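Local coordinates for centrosomal protein of 104 kDa (Homo sapiens, PDB 5LPH) that is required for ciliogenesis and for structural integrity at the ciliary tip, and binds tubulin, this chain being its TOG domain, at residues F217-V222 with R250-S255. Residues are numbered along the deposited sequence; the frame is centred on the assembly and turned at random.
Sequences FTIDNV and RQHQAS
At the open end of the helical hairpin of the second HEAT repeat, Ile219, in the first turn of helix 219-229, meets His252, at the C-terminal end of helix 235-252, and Ser255, three residues further on. The isoleucine lays its longer branch over one face of the imidazole: CD1 of Ile219 stands 3.9 Å from the ring centroid of His252, 19° off the normal, a CH-pi contact displaced toward CD2 of His252, which it approaches to 3.7 Å. CG1 of Ile219 lies over the same face on the ND1 side, 3.9 Å from His252 ND1. With CG1 anti to the carbonyl carbon (chi1 -70°) and CD1 then roughly trans, the branch runs extended across to the imidazole. CD1 of Ile219 also lies 3.9 Å from Ser255 OG, whose hydroxyl donates to His252 O at 3.1 Å and ties Ser255 back to the backbone of His252. Replacing His252 by an alanine removes the imidazole, which would probably leave CG1 and CD1 of Ile219 without the face they rest on and open a gap between the two helix ends. No hydrogen bond joins the segments. The N-terminus of helix 219-229 carries a capping box: Asn221 N donates almost straight to Thr218 OG1 (3.0 Å, 178°), and Thr218 N returns a bond to Asn221 OD1. Ile219 and Val222 also touch Met248, one turn earlier on helix 235-252. Such packing between paired antiparallel helices characterises the HEAT repeats from which TOG domains are built.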
loop_
_atom_site.group_PDB
_atom_site.type_symbol
_atom_site.label_atom_id
_atom_site.label_comp_id
_atom_site.label_asym_id
_atom_site.label_seq_id
_atom_site.Cartn_x
_atom_site.Cartn_y
_atom_site.Cartn_z
ATOM N N PHE A 217 10.223 -9.880 -1.734
ATOM C CA PHE A 217 9.914 -10.631 -2.952
ATOM C C PHE A 217 10.800 -11.871 -3.041
ATOM O O PHE A 217 12.013 -11.806 -2.794
ATOM C CB PHE A 217 10.177 -9.803 -4.210
ATOM C CG PHE A 217 9.249 -8.643 -4.387
ATOM C CD1 PHE A 217 7.876 -8.839 -4.477
ATOM C CD2 PHE A 217 9.753 -7.353 -4.513
ATOM C CE1 PHE A 217 7.020 -7.769 -4.659
ATOM C CE2 PHE A 217 8.901 -6.278 -4.697
ATOM C CZ PHE A 217 7.533 -6.487 -4.770
ATOM N N THR A 218 10.186 -12.983 -3.438
ATOM C CA THR A 218 10.891 -14.237 -3.692
ATOM C C THR A 218 10.388 -14.805 -5.027
ATOM O O THR A 218 9.261 -14.537 -5.441
ATOM C CB THR A 218 10.655 -15.255 -2.550
ATOM O OG1 THR A 218 9.274 -15.638 -2.515
ATOM C CG2 THR A 218 11.043 -14.668 -1.188
ATOM N N ILE A 219 11.222 -15.577 -5.715
ATOM C CA ILE A 219 10.797 -16.322 -6.905
ATOM C C ILE A 219 9.489 -17.054 -6.566
ATOM O O ILE A 219 8.571 -17.067 -7.371
ATOM C CB ILE A 219 11.888 -17.320 -7.368
ATOM C CG1 ILE A 219 13.105 -16.583 -7.966
ATOM C CG2 ILE A 219 11.337 -18.272 -8.422
ATOM C CD1 ILE A 219 14.384 -17.401 -7.960
ATOM N N ASP A 220 9.407 -17.621 -5.360
ATOM C CA ASP A 220 8.221 -18.355 -4.908
ATOM C C ASP A 220 6.928 -17.522 -4.920
ATOM O O ASP A 220 5.997 -17.866 -5.641
ATOM C CB ASP A 220 8.455 -18.980 -3.520
ATOM C CG ASP A 220 7.392 -19.999 -3.150
ATOM O OD1 ASP A 220 7.231 -20.989 -3.884
ATOM O OD2 ASP A 220 6.711 -19.815 -2.125
ATOM N N ASN A 221 6.877 -16.430 -4.157
ATOM C CA ASN A 221 5.639 -15.609 -4.083
ATOM C C ASN A 221 5.323 -14.805 -5.361
ATOM O O ASN A 221 4.156 -14.630 -5.711
ATOM C CB ASN A 221 5.571 -14.740 -2.802
ATOM C CG ASN A 221 6.698 -13.723 -2.686
ATOM O OD1 ASN A 221 7.277 -13.280 -3.677
ATOM N ND2 ASN A 221 7.013 -13.347 -1.455
ATOM N N VAL A 222 6.352 -14.364 -6.079
ATOM C CA VAL A 222 6.159 -13.669 -7.370
ATOM C C VAL A 222 5.521 -14.581 -8.436
ATOM O O VAL A 222 4.563 -14.193 -9.112
ATOM C CB VAL A 222 7.497 -13.079 -7.889
ATOM C CG1 VAL A 222 7.387 -12.596 -9.331
ATOM C CG2 VAL A 222 7.989 -11.950 -6.988
ATOM N N ARG A 250 14.203 -14.074 -17.946
ATOM C CA ARG A 250 15.436 -13.342 -18.303
ATOM C C ARG A 250 16.428 -13.207 -17.133
ATOM O O ARG A 250 17.640 -13.233 -17.347
ATOM C CB ARG A 250 15.118 -11.934 -18.830
ATOM C CG ARG A 250 14.469 -11.886 -20.202
ATOM C CD ARG A 250 14.403 -10.454 -20.724
ATOM N NE ARG A 250 13.604 -10.318 -21.947
ATOM C CZ ARG A 250 12.279 -10.143 -22.009
ATOM N NH1 ARG A 250 11.528 -10.081 -20.910
ATOM N NH2 ARG A 250 11.690 -10.033 -23.199
ATOM N N GLN A 251 15.908 -13.055 -15.913
ATOM C CA GLN A 251 16.736 -12.866 -14.717
ATOM C C GLN A 251 17.171 -14.204 -14.102
ATOM O O GLN A 251 18.362 -14.432 -13.893
ATOM C CB GLN A 251 15.988 -12.033 -13.660
ATOM C CG GLN A 251 15.566 -10.621 -14.092
ATOM C CD GLN A 251 16.717 -9.647 -14.119
ATOM O OE1 GLN A 251 17.397 -9.514 -13.122
ATOM N NE2 GLN A 251 16.936 -8.953 -15.247
ATOM N N HIS A 252 16.203 -15.080 -13.830
ATOM C CA HIS A 252 16.430 -16.303 -13.032
ATOM C C HIS A 252 16.489 -17.630 -13.813
ATOM O O HIS A 252 16.876 -18.658 -13.245
ATOM C CB HIS A 252 15.380 -16.382 -11.920
ATOM C CG HIS A 252 15.526 -15.304 -10.894
ATOM N ND1 HIS A 252 14.630 -14.262 -10.772
ATOM C CD2 HIS A 252 16.484 -15.091 -9.961
ATOM C CE1 HIS A 252 15.023 -13.463 -9.795
ATOM N NE2 HIS A 252 16.144 -13.944 -9.288
ATOM N N GLN A 253 16.103 -17.609 -15.089
ATOM C CA GLN A 253 16.326 -18.730 -16.023
ATOM C C GLN A 253 15.662 -20.058 -15.618
ATOM O O GLN A 253 14.464 -20.228 -15.829
ATOM C CB GLN A 253 17.831 -18.909 -16.297
ATOM C CG GLN A 253 18.417 -17.798 -17.125
ATOM C CD GLN A 253 19.939 -17.626 -17.047
ATOM O OE1 GLN A 253 20.457 -16.518 -17.248
ATOM N NE2 GLN A 253 20.661 -18.706 -16.761
ATOM N N ALA A 254 16.428 -20.971 -15.016
ATOM C CA ALA A 254 15.989 -22.356 -14.818
ATOM C C ALA A 254 15.112 -22.548 -13.579
ATOM O O ALA A 254 14.214 -23.391 -13.582
ATOM C CB ALA A 254 17.197 -23.283 -14.750
ATOM N N SER A 255 15.364 -21.764 -12.534
ATOM C CA SER A 255 14.682 -21.937 -11.243
ATOM C C SER A 255 13.176 -21.572 -11.212
ATOM O O SER A 255 12.501 -21.875 -10.224
ATOM C CB SER A 255 15.448 -21.189 -10.137
ATOM O OG SER A 255 15.902 -19.922 -10.586
#